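Local coordinates for protein C2 toxin component I (Clostridium botulinum, PDB 2J3X) that acts as the ADP-ribosyltransferase component of the binary C2 toxin, probably modifying actin in host cells, at residues I156-T166 with I203-S214; L329-E340 with F398-I406. The protein carries 2 engineered substitutions. One frame throughout, in Å; residues are numbered along the deposited sequence. Where two conformers were deposited one is given.

Interaction 1 of 2, residues I156-T166 with I203-S214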
loop_
_atom_site.group_PDB
_atom_site.type_symbol
_atom_site.label_atom_id
_atom_site.label_comp_id
_atom_site.label_asym_id
_atom_site.label_seq_id
_atom_site.Cartn_x
_atom_site.Cartn_y
_atom_site.Cartn_z
ATOM N N ILE A 156 12.991 -6.746 -19.041
ATOM C CA ILE A 156 13.789 -7.127 -17.874
ATOM C C ILE A 156 15.017 -6.230 -17.751
ATOM O O ILE A 156 15.803 -6.145 -18.698
ATOM C CB ILE A 156 14.186 -8.596 -17.957
ATOM C CG1 ILE A 156 12.938 -9.474 -17.965
ATOM C CG2 ILE A 156 15.160 -8.977 -16.795
ATOM C CD1 ILE A 156 13.246 -10.914 -18.367
ATOM N N ASN A 157 15.148 -5.527 -16.619
ATOM C CA ASN A 157 16.356 -4.775 -16.285
ATOM C C ASN A 157 17.370 -5.764 -15.715
ATOM O O ASN A 157 17.152 -6.312 -14.636
ATOM C CB ASN A 157 15.991 -3.738 -15.221
ATOM C CG ASN A 157 17.163 -2.836 -14.842
ATOM O OD1 ASN A 157 18.339 -3.197 -15.014
ATOM N ND2 ASN A 157 16.837 -1.640 -14.335
ATOM N N GLU A 158 18.477 -6.005 -16.432
ATOM C CA GLU A 158 19.447 -7.032 -16.039
ATOM C C GLU A 158 20.050 -6.733 -14.664
ATOM O O GLU A 158 20.510 -7.645 -13.963
ATOM C CB GLU A 158 20.574 -7.164 -17.077
ATOM C CG GLU A 158 21.569 -5.987 -17.140
ATOM C CD GLU A 158 22.675 -6.182 -18.182
ATOM O OE1 GLU A 158 22.545 -7.085 -19.029
ATOM O OE2 GLU A 158 23.675 -5.421 -18.169
ATOM N N SER A 159 20.021 -5.460 -14.272
ATOM C CA SER A 159 20.608 -5.104 -12.983
ATOM C C SER A 159 19.700 -5.446 -11.786
ATOM O O SER A 159 20.155 -5.340 -10.637
ATOM C CB SER A 159 20.998 -3.622 -12.950
ATOM O OG SER A 159 19.819 -2.806 -12.779
ATOM N N VAL A 160 18.426 -5.795 -12.045
ATOM C CA VAL A 160 17.428 -6.047 -10.983
ATOM C C VAL A 160 17.310 -7.578 -10.917
ATOM O O VAL A 160 16.965 -8.193 -11.916
ATOM C CB VAL A 160 16.082 -5.396 -11.326
ATOM C CG1 VAL A 160 14.991 -5.788 -10.285
ATOM C CG2 VAL A 160 16.225 -3.817 -11.400
ATOM N N PRO A 161 17.707 -8.198 -9.787
ATOM C CA PRO A 161 17.888 -9.645 -9.717
ATOM C C PRO A 161 16.610 -10.461 -9.475
ATOM O O PRO A 161 16.704 -11.652 -9.286
ATOM C CB PRO A 161 18.866 -9.811 -8.557
ATOM C CG PRO A 161 18.479 -8.673 -7.629
ATOM C CD PRO A 161 18.238 -7.521 -8.554
ATOM N N VAL A 162 15.455 -9.799 -9.456
ATOM C CA VAL A 162 14.160 -10.524 -9.419
ATOM C C VAL A 162 13.310 -10.142 -10.613
ATOM O O VAL A 162 13.392 -9.002 -11.138
ATOM C CB VAL A 162 13.365 -10.264 -8.101
ATOM C CG1 VAL A 162 14.291 -10.578 -6.909
ATOM C CG2 VAL A 162 12.811 -8.836 -8.085
ATOM N N ILE A 163 12.470 -11.083 -11.031
ATOM C CA ILE A 163 11.529 -10.872 -12.159
ATOM C C ILE A 163 10.200 -11.348 -11.597
ATOM O O ILE A 163 10.135 -12.419 -11.047
ATOM C CB ILE A 163 11.920 -11.701 -13.410
ATOM C CG1 ILE A 163 13.244 -11.213 -14.034
ATOM C CG2 ILE A 163 10.861 -11.580 -14.510
ATOM C CD1 ILE A 163 13.829 -12.284 -14.915
ATOM N N VAL A 164 9.140 -10.535 -11.711
ATOM C CA VAL A 164 7.849 -10.936 -11.262
ATOM C C VAL A 164 6.911 -11.096 -12.433
ATOM O O VAL A 164 6.621 -10.122 -13.102
ATOM C CB VAL A 164 7.283 -9.850 -10.268
ATOM C CG1 VAL A 164 5.929 -10.290 -9.682
ATOM C CG2 VAL A 164 8.318 -9.623 -9.120
ATOM N N LYS A 165 6.482 -12.328 -12.675
ATOM C CA LYS A 165 5.619 -12.674 -13.848
ATOM C C LYS A 165 4.199 -12.914 -13.320
ATOM O O LYS A 165 4.033 -13.516 -12.249
ATOM C CB LYS A 165 6.149 -13.962 -14.492
ATOM C CG LYS A 165 5.464 -14.347 -15.787
ATOM C CD LYS A 165 6.154 -15.582 -16.404
ATOM C CE LYS A 165 5.490 -15.974 -17.659
ATOM N NZ LYS A 165 6.287 -17.180 -18.153
ATOM N N THR A 166 3.203 -12.386 -14.013
ATOM C CA THR A 166 1.834 -12.530 -13.588
ATOM C C THR A 166 0.928 -12.643 -14.810
ATOM O O THR A 166 1.368 -12.490 -15.930
ATOM C CB THR A 166 1.375 -11.356 -12.670
ATOM O OG1 THR A 166 0.128 -11.707 -12.048
ATOM C CG2 THR A 166 1.191 -10.070 -13.465
ATOM N N ILE A 203 18.738 -16.197 -17.754
ATOM C CA ILE A 203 18.220 -15.640 -18.971
ATOM C C ILE A 203 19.337 -14.849 -19.600
ATOM O O ILE A 203 19.902 -13.970 -18.950
ATOM C CB ILE A 203 17.023 -14.669 -18.716
ATOM C CG1 ILE A 203 15.821 -15.419 -18.129
ATOM C CG2 ILE A 203 16.648 -13.937 -20.013
ATOM C CD1 ILE A 203 14.669 -14.497 -17.583
ATOM N N LYS A 204 19.652 -15.143 -20.876
ATOM C CA LYS A 204 20.795 -14.504 -21.579
ATOM C C LYS A 204 22.037 -14.447 -20.666
ATOM O O LYS A 204 22.715 -13.406 -20.565
ATOM C CB LYS A 204 20.456 -13.091 -22.110
ATOM C CG LYS A 204 19.389 -13.001 -23.246
ATOM C CD LYS A 204 19.331 -11.561 -23.832
ATOM C CE LYS A 204 20.361 -11.325 -24.988
ATOM N NZ LYS A 204 20.404 -9.877 -25.512
ATOM N N GLY A 205 22.317 -15.570 -20.004
ATOM C CA GLY A 205 23.548 -15.724 -19.244
ATOM C C GLY A 205 23.552 -14.983 -17.910
ATOM O O GLY A 205 24.594 -14.925 -17.230
ATOM N N LYS A 206 22.398 -14.413 -17.518
ATOM C CA LYS A 206 22.312 -13.762 -16.193
ATOM C C LYS A 206 21.335 -14.503 -15.272
ATOM O O LYS A 206 20.355 -15.029 -15.760
ATOM C CB LYS A 206 21.917 -12.291 -16.379
ATOM C CG LYS A 206 22.943 -11.519 -17.254
ATOM C CD LYS A 206 23.093 -10.080 -16.764
ATOM C CE LYS A 206 24.344 -9.421 -17.325
ATOM N NZ LYS A 206 24.249 -9.328 -18.828
ATOM N N ASP A 207 21.580 -14.531 -13.949
ATOM C CA ASP A 207 20.682 -15.206 -12.990
ATOM C C ASP A 207 19.708 -14.303 -12.237
ATOM O O ASP A 207 20.059 -13.157 -11.863
ATOM C CB ASP A 207 21.464 -15.983 -11.968
ATOM C CG ASP A 207 22.194 -17.163 -12.613
ATOM O OD1 ASP A 207 22.468 -17.106 -13.824
ATOM O OD2 ASP A 207 22.470 -18.128 -11.925
ATOM N N TYR A 208 18.500 -14.846 -12.031
ATOM C CA TYR A 208 17.386 -14.079 -11.447
ATOM C C TYR A 208 16.574 -14.993 -10.579
ATOM O O TYR A 208 16.470 -16.211 -10.819
ATOM C CB TYR A 208 16.429 -13.555 -12.546
ATOM C CG TYR A 208 17.066 -12.679 -13.555
ATOM C CD1 TYR A 208 17.682 -13.213 -14.699
ATOM C CD2 TYR A 208 17.010 -11.268 -13.418
ATOM C CE1 TYR A 208 18.264 -12.342 -15.672
ATOM C CE2 TYR A 208 17.572 -10.416 -14.392
ATOM C CZ TYR A 208 18.201 -10.953 -15.489
ATOM O OH TYR A 208 18.760 -10.131 -16.474
ATOM N N ILE A 209 15.953 -14.428 -9.555
ATOM C CA ILE A 209 14.843 -15.151 -8.945
ATOM C C ILE A 209 13.577 -14.777 -9.754
ATOM O O ILE A 209 13.195 -13.599 -9.835
ATOM C CB ILE A 209 14.659 -14.792 -7.463
ATOM C CG1 ILE A 209 15.855 -15.354 -6.647
ATOM C CG2 ILE A 209 13.333 -15.443 -6.902
ATOM C CD1 ILE A 209 15.813 -14.986 -5.134
ATOM N N LEU A 210 12.944 -15.799 -10.357
ATOM C CA LEU A 210 11.713 -15.613 -11.144
ATOM C C LEU A 210 10.579 -15.956 -10.197
ATOM O O LEU A 210 10.469 -17.079 -9.690
ATOM C CB LEU A 210 11.708 -16.555 -12.353
ATOM C CG LEU A 210 10.426 -16.558 -13.199
ATOM C CD1 LEU A 210 10.184 -15.161 -13.870
ATOM C CD2 LEU A 210 10.592 -17.709 -14.253
ATOM N N ILE A 211 9.730 -14.967 -9.984
ATOM C CA ILE A 211 8.610 -15.088 -9.065
ATOM C C ILE A 211 7.349 -15.122 -9.881
ATOM O O ILE A 211 7.125 -14.232 -10.727
ATOM C CB ILE A 211 8.560 -13.876 -8.103
ATOM C CG1 ILE A 211 9.836 -13.809 -7.255
ATOM C CG2 ILE A 211 7.216 -13.887 -7.270
ATOM C CD1 ILE A 211 10.084 -12.413 -6.667
ATOM N N GLU A 212 6.521 -16.137 -9.650
ATOM C CA GLU A 212 5.156 -16.140 -10.211
ATOM C C GLU A 212 4.239 -15.513 -9.165
ATOM O O GLU A 212 4.143 -15.994 -8.032
ATOM C CB GLU A 212 4.664 -17.573 -10.446
ATOM C CG GLU A 212 5.543 -18.413 -11.346
ATOM C CD GLU A 212 5.687 -17.860 -12.773
ATOM O OE1 GLU A 212 4.761 -17.148 -13.262
ATOM O OE2 GLU A 212 6.741 -18.174 -13.398
ATOM N N GLY A 213 3.586 -14.426 -9.543
ATOM C CA GLY A 213 2.672 -13.733 -8.599
ATOM C C GLY A 213 1.259 -13.657 -9.096
ATOM O O GLY A 213 1.021 -13.613 -10.322
ATOM N N SER A 214 0.310 -13.592 -8.165
ATOM C CA SER A 214 -1.094 -13.392 -8.550
ATOM C C SER A 214 -1.422 -11.950 -8.372
ATOM O O SER A 214 -1.087 -11.371 -7.354
ATOM C CB SER A 214 -2.101 -14.155 -7.630
ATOM O OG SER A 214 -1.853 -15.520 -7.727
HETATM O O HOH W 1 2.387 -16.112 -12.935
HETATM O O HOH W 2 6.465 -19.120 -16.201
#
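The ring of Tyr208 lies under Ile163, whose CD1 sits over one face toward the rim in a CH-pi contact, 3.9 Å from the ring centroid and 25° off the normal. The same methyl meets the CD1 of Ile203 tip to tip at 3.6 Å. Ile163 reaches both because its CG1 is turned anti to the carbonyl carbon (chi1 -67°). In the ring plane, the carbonyl O of Val160 faces the Tyr208 edge, 3.4 Å from CE2. Ile156 comes in obliquely with CG2 at CE2, while the hydroxyl end rests against the backbone of Glu158. Arg116, from outside the two segments, makes a cation-pi contact with the ring and bonds to the carbonyls of Glu158 and Asp207.

Beyond this cluster the chains run as adjacent parallel strands of a mixed sheet in the first of the two ADP-ribosyltransferase family regions. Five backbone bonds tie Pro161, Ile163 and Lys165 to Ile209, Ile211 and Gly213. Val162, Val164, Ile209 and Ile211 occupy one face, with Ile211 CD1 lying 4.1 Å from Val164 CG2; helix 126-136 packs against Ile209 and Ile211. On the other face Leu210 CD1 meets Ile163 CG2 at 3.7 Å.

Farther along that face Lys165 stretches out beside Glu212, both pointing the same way. Their charged ends do not touch; a water bridges Lys165 NZ to Glu212 OE2, and another joins Lys165 O to Glu212 OE1. Thr166 OG1, anti to the backbone N (chi1 -167°), donates to Gly213 O at 2.7 Å from above the carbonyl plane.

Interaction 2 of 2, residues L329-E340 with F398-I406; sequences LNEFIDKWTGKE and FKIFRITPI. With SO4 (sulfate ion), chain R.
Ile403 fills the middle of this contact, its two branches spread against the helix. CD1 presses on Trp336 CB at 3.6 Å and also reaches Thr337 N, while CG2 lies against Ile333 CG1 at 3.8 Å, the two isoleucines sliding past each other in opposite directions. Phe332 comes across at about a right angle and meets CD1 through ring atom CE2. Toward the start of the helix, Pro405 takes both methyls of Leu329 on its CB and Ile333 CD1 on its CG. At the other end Ile400 CB tucks under Trp336 O.

Where the helix ends, Thr337 turns OG1 back to Ile333 O (2.6 Å), which also accepts from Thr337 N on the opposite face of its plane. A water links that hydroxyl to Ile403 N. A type II turn from Trp336 to Lys339 then brings the chain alongside the strand: Gly338 N donates to Ile400 O at 2.7 Å, and Ile400 N to Lys339 O. Lys399, bent at its last torsion (chi4 89°), brings NZ to Gly338 O at 2.8 Å. Outermost, a sulfate accepts from Glu340 N at 2.6 Å and from Lys339 NZ.

In this second ADP-ribosyltransferase family region the helix packs on a five-stranded mixed sheet, residues 329-336 running nearly antiparallel to 398-406. The turn leads into edge strand 340-341. Phe306 meets Phe332 and Trp336 edge to face, and strand 414-426 flanks strand 397-411, with a classic beta bulge at Phe401 and Arg402 opposite Asp422.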
loop_
_atom_site.group_PDB
_atom_site.type_symbol
_atom_site.label_atom_id
_atom_site.label_comp_id
_atom_site.label_asym_id
_atom_site.label_seq_id
_atom_site.Cartn_x
_atom_site.Cartn_y
_atom_site.Cartn_z
ATOM N N LEU A 329 16.246 7.588 4.855
ATOM C CA LEU A 329 15.182 6.682 4.420
ATOM C C LEU A 329 15.754 5.267 4.393
ATOM O O LEU A 329 15.124 4.347 4.887
ATOM C CB LEU A 329 14.683 7.070 3.041
ATOM C CG LEU A 329 13.771 8.324 3.017
ATOM C CD1 LEU A 329 13.541 8.746 1.560
ATOM C CD2 LEU A 329 12.377 7.977 3.669
ATOM N N ASN A 330 16.943 5.087 3.824
ATOM C CA ASN A 330 17.529 3.739 3.756
ATOM C C ASN A 330 17.822 3.152 5.104
ATOM O O ASN A 330 17.586 1.942 5.329
ATOM C CB ASN A 330 18.782 3.688 2.862
ATOM C CG ASN A 330 18.462 3.963 1.377
ATOM O OD1 ASN A 330 17.361 3.690 0.893
ATOM N ND2 ASN A 330 19.442 4.521 0.655
ATOM N N GLU A 331 18.331 3.994 6.015
ATOM C CA GLU A 331 18.606 3.521 7.346
ATOM C C GLU A 331 17.324 3.017 8.002
ATOM O O GLU A 331 17.296 1.943 8.603
ATOM C CB GLU A 331 19.198 4.662 8.191
ATOM C CG GLU A 331 20.659 4.944 7.793
ATOM C CD GLU A 331 21.111 6.342 8.206
ATOM O OE1 GLU A 331 20.355 7.029 8.937
ATOM O OE2 GLU A 331 22.230 6.735 7.780
ATOM N N PHE A 332 16.284 3.835 7.925
ATOM C CA PHE A 332 15.028 3.507 8.594
ATOM C C PHE A 332 14.383 2.241 7.997
ATOM O O PHE A 332 13.908 1.392 8.741
ATOM C CB PHE A 332 14.032 4.699 8.506
ATOM C CG PHE A 332 12.735 4.432 9.206
ATOM C CD1 PHE A 332 12.627 4.674 10.591
ATOM C CD2 PHE A 332 11.607 3.963 8.490
ATOM C CE1 PHE A 332 11.443 4.424 11.272
ATOM C CE2 PHE A 332 10.382 3.711 9.176
ATOM C CZ PHE A 332 10.305 3.894 10.568
ATOM N N ILE A 333 14.367 2.160 6.668
ATOM C CA ILE A 333 13.757 1.008 5.981
ATOM C C ILE A 333 14.535 -0.250 6.342
ATOM O O ILE A 333 13.924 -1.292 6.690
ATOM C CB ILE A 333 13.720 1.244 4.473
ATOM C CG1 ILE A 333 12.724 2.376 4.173
ATOM C CG2 ILE A 333 13.363 -0.081 3.691
ATOM C CD1 ILE A 333 12.911 3.080 2.795
ATOM N N ASP A 334 15.868 -0.154 6.333
ATOM C CA ASP A 334 16.691 -1.356 6.600
ATOM C C ASP A 334 16.525 -1.850 8.034
ATOM O O ASP A 334 16.454 -3.073 8.314
ATOM C CB ASP A 334 18.155 -1.088 6.278
ATOM C CG ASP A 334 18.416 -1.049 4.776
ATOM O OD1 ASP A 334 17.463 -1.184 3.967
ATOM O OD2 ASP A 334 19.578 -0.862 4.419
ATOM N N LYS A 335 16.456 -0.901 8.963
ATOM C CA LYS A 335 16.283 -1.268 10.361
ATOM C C LYS A 335 14.905 -1.843 10.664
ATOM O O LYS A 335 14.763 -2.847 11.394
ATOM C CB LYS A 335 16.542 -0.059 11.271
ATOM C CG LYS A 335 16.266 -0.379 12.725
ATOM C CD LYS A 335 16.649 0.759 13.604
ATOM C CE LYS A 335 16.213 0.411 15.014
ATOM N NZ LYS A 335 16.540 1.531 15.998
ATOM N N TRP A 336 13.869 -1.215 10.124
ATOM C CA TRP A 336 12.505 -1.487 10.648
ATOM C C TRP A 336 11.737 -2.508 9.857
ATOM O O TRP A 336 10.743 -3.047 10.341
ATOM C CB TRP A 336 11.689 -0.181 10.791
ATOM C CG TRP A 336 12.190 0.605 12.016
ATOM C CD1 TRP A 336 13.155 1.583 12.047
ATOM C CD2 TRP A 336 11.801 0.379 13.361
ATOM N NE1 TRP A 336 13.387 1.975 13.363
ATOM C CE2 TRP A 336 12.541 1.279 14.176
ATOM C CE3 TRP A 336 10.855 -0.463 13.961
ATOM C CZ2 TRP A 336 12.389 1.314 15.547
ATOM C CZ3 TRP A 336 10.692 -0.415 15.331
ATOM C CH2 TRP A 336 11.488 0.451 16.112
ATOM N N THR A 337 12.187 -2.774 8.632
ATOM C CA THR A 337 11.521 -3.841 7.889
ATOM C C THR A 337 11.720 -5.112 8.709
ATOM O O THR A 337 12.864 -5.490 9.038
ATOM C CB THR A 337 12.125 -3.990 6.475
ATOM O OG1 THR A 337 11.956 -2.766 5.761
ATOM C CG2 THR A 337 11.356 -5.098 5.685
ATOM N N GLY A 338 10.626 -5.804 9.038
ATOM C CA GLY A 338 10.772 -7.071 9.736
ATOM C C GLY A 338 10.590 -6.982 11.245
ATOM O O GLY A 338 10.473 -8.017 11.920
ATOM N N LYS A 339 10.549 -5.769 11.787
ATOM C CA LYS A 339 10.399 -5.578 13.213
ATOM C C LYS A 339 8.941 -5.581 13.628
ATOM O O LYS A 339 8.060 -5.306 12.829
ATOM C CB LYS A 339 11.008 -4.240 13.640
ATOM C CG LYS A 339 12.531 -4.241 13.545
ATOM C CD LYS A 339 13.200 -2.997 14.177
ATOM C CE LYS A 339 13.116 -2.958 15.711
ATOM N NZ LYS A 339 13.882 -4.099 16.347
ATOM N N GLU A 340 8.742 -5.870 14.906
ATOM C CA GLU A 340 7.420 -5.966 15.527
ATOM C C GLU A 340 7.086 -4.667 16.255
ATOM O O GLU A 340 7.975 -3.975 16.768
ATOM C CB GLU A 340 7.418 -7.116 16.510
ATOM C CG GLU A 340 7.621 -8.405 15.774
ATOM C CD GLU A 340 7.456 -9.643 16.622
ATOM O OE1 GLU A 340 7.199 -9.546 17.860
ATOM O OE2 GLU A 340 7.587 -10.732 16.000
ATOM N N PHE A 398 1.816 -6.087 15.616
ATOM C CA PHE A 398 1.985 -6.090 14.154
ATOM C C PHE A 398 3.464 -6.312 13.789
ATOM O O PHE A 398 4.357 -6.014 14.572
ATOM C CB PHE A 398 1.523 -4.750 13.533
ATOM C CG PHE A 398 0.051 -4.548 13.608
ATOM C CD1 PHE A 398 -0.796 -5.090 12.610
ATOM C CD2 PHE A 398 -0.511 -3.865 14.704
ATOM C CE1 PHE A 398 -2.206 -4.903 12.666
ATOM C CE2 PHE A 398 -1.907 -3.735 14.801
ATOM C CZ PHE A 398 -2.748 -4.237 13.805
ATOM N N LYS A 399 3.705 -6.882 12.621
ATOM C CA LYS A 399 5.044 -7.059 12.103
ATOM C C LYS A 399 5.105 -6.260 10.806
ATOM O O LYS A 399 4.248 -6.424 9.943
ATOM C CB LYS A 399 5.316 -8.550 11.787
ATOM C CG LYS A 399 6.721 -8.773 11.268
ATOM C CD LYS A 399 7.110 -10.298 11.464
ATOM C CE LYS A 399 8.215 -10.735 10.505
ATOM N NZ LYS A 399 9.627 -10.545 11.013
ATOM N N ILE A 400 6.073 -5.333 10.698
ATOM C CA ILE A 400 6.304 -4.595 9.494
ATOM C C ILE A 400 6.917 -5.464 8.444
ATOM O O ILE A 400 7.922 -6.134 8.704
ATOM C CB ILE A 400 7.322 -3.424 9.785
ATOM C CG1 ILE A 400 6.668 -2.557 10.894
ATOM C CG2 ILE A 400 7.616 -2.641 8.534
ATOM C CD1 ILE A 400 7.639 -1.406 11.446
ATOM N N PHE A 401 6.314 -5.449 7.263
ATOM C CA PHE A 401 6.899 -6.231 6.177
ATOM C C PHE A 401 7.332 -5.409 4.983
ATOM O O PHE A 401 7.999 -5.946 4.080
ATOM C CB PHE A 401 5.951 -7.423 5.830
ATOM C CG PHE A 401 4.671 -6.999 5.169
ATOM C CD1 PHE A 401 4.641 -6.742 3.737
ATOM C CD2 PHE A 401 3.502 -6.818 5.932
ATOM C CE1 PHE A 401 3.423 -6.311 3.116
ATOM C CE2 PHE A 401 2.277 -6.376 5.295
ATOM C CZ PHE A 401 2.260 -6.109 3.920
ATOM N N ARG A 402 7.011 -4.109 4.931
ATOM C CA ARG A 402 7.577 -3.266 3.875
ATOM C C ARG A 402 7.348 -1.821 4.282
ATOM O O ARG A 402 6.377 -1.510 4.979
ATOM C CB ARG A 402 6.832 -3.531 2.548
ATOM C CG ARG A 402 7.419 -2.767 1.353
ATOM C CD ARG A 402 6.659 -3.167 0.039
ATOM N NE ARG A 402 5.272 -2.655 0.077
ATOM C CZ ARG A 402 4.517 -2.377 -1.001
ATOM N NH1 ARG A 402 4.972 -2.630 -2.240
ATOM N NH2 ARG A 402 3.312 -1.810 -0.827
ATOM N N ILE A 403 8.256 -0.961 3.850
ATOM C CA ILE A 403 8.197 0.453 4.158
ATOM C C ILE A 403 8.525 1.151 2.884
ATOM O O ILE A 403 9.601 0.957 2.279
ATOM C CB ILE A 403 9.242 0.861 5.263
ATOM C CG1 ILE A 403 8.931 0.131 6.550
ATOM C CG2 ILE A 403 9.147 2.399 5.530
ATOM C CD1 ILE A 403 10.159 0.085 7.518
ATOM N N THR A 404 7.584 1.990 2.458
ATOM C CA THR A 404 7.671 2.694 1.189
ATOM C C THR A 404 7.776 4.219 1.371
ATOM O O THR A 404 6.865 4.816 1.931
ATOM C CB THR A 404 6.377 2.419 0.385
ATOM O OG1 THR A 404 6.296 0.984 0.146
ATOM C CG2 THR A 404 6.501 3.104 -0.957
ATOM N N PRO A 405 8.847 4.844 0.872
ATOM C CA PRO A 405 8.912 6.346 1.023
ATOM C C PRO A 405 7.938 7.036 0.061
ATOM O O PRO A 405 7.744 6.558 -1.078
ATOM C CB PRO A 405 10.348 6.696 0.550
ATOM C CG PRO A 405 11.034 5.400 0.341
ATOM C CD PRO A 405 9.996 4.306 0.148
ATOM N N ILE A 406 7.383 8.173 0.479
ATOM C CA ILE A 406 6.515 8.949 -0.377
ATOM C C ILE A 406 6.763 10.405 -0.104
ATOM O O ILE A 406 7.463 10.752 0.865
ATOM C CB ILE A 406 5.023 8.658 -0.084
ATOM C CG1 ILE A 406 4.641 9.072 1.368
ATOM C CG2 ILE A 406 4.680 7.161 -0.334
ATOM C CD1 ILE A 406 3.124 9.233 1.576
HETATM S S SO4 R . 11.621 -7.245 16.748
HETATM O O1 SO4 R . 10.842 -6.063 16.405
HETATM O O2 SO4 R . 11.630 -8.214 15.650
HETATM O O3 SO4 R . 12.984 -6.811 17.050
HETATM O O4 SO4 R . 11.057 -7.905 17.932
HETATM O O HOH W 3 10.636 -2.541 3.265
#

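In the fold
The two contacts follow one another along the chain, each in a different ADP-ribosyltransferase family region. Their centres are about 24 Å apart and their nearest atoms about 10 Å, so they do not touch. The chain between strand 98-102 and helix 126-136 serves both: its Arg116 grips the Tyr208 end of 156-166/203-214, while Asn112 touches Thr337 and Glu108 O accepts from Arg402 in 329-340/398-406. Arg402 also donates to Thr142 O in strand 141-143. In related binary toxins the second region is catalytic and the first probably engages the transport component. Neither contact holds an identified substrate; the sulfates near Pro161 and at Lys339 probably come from the crystallisation liquor.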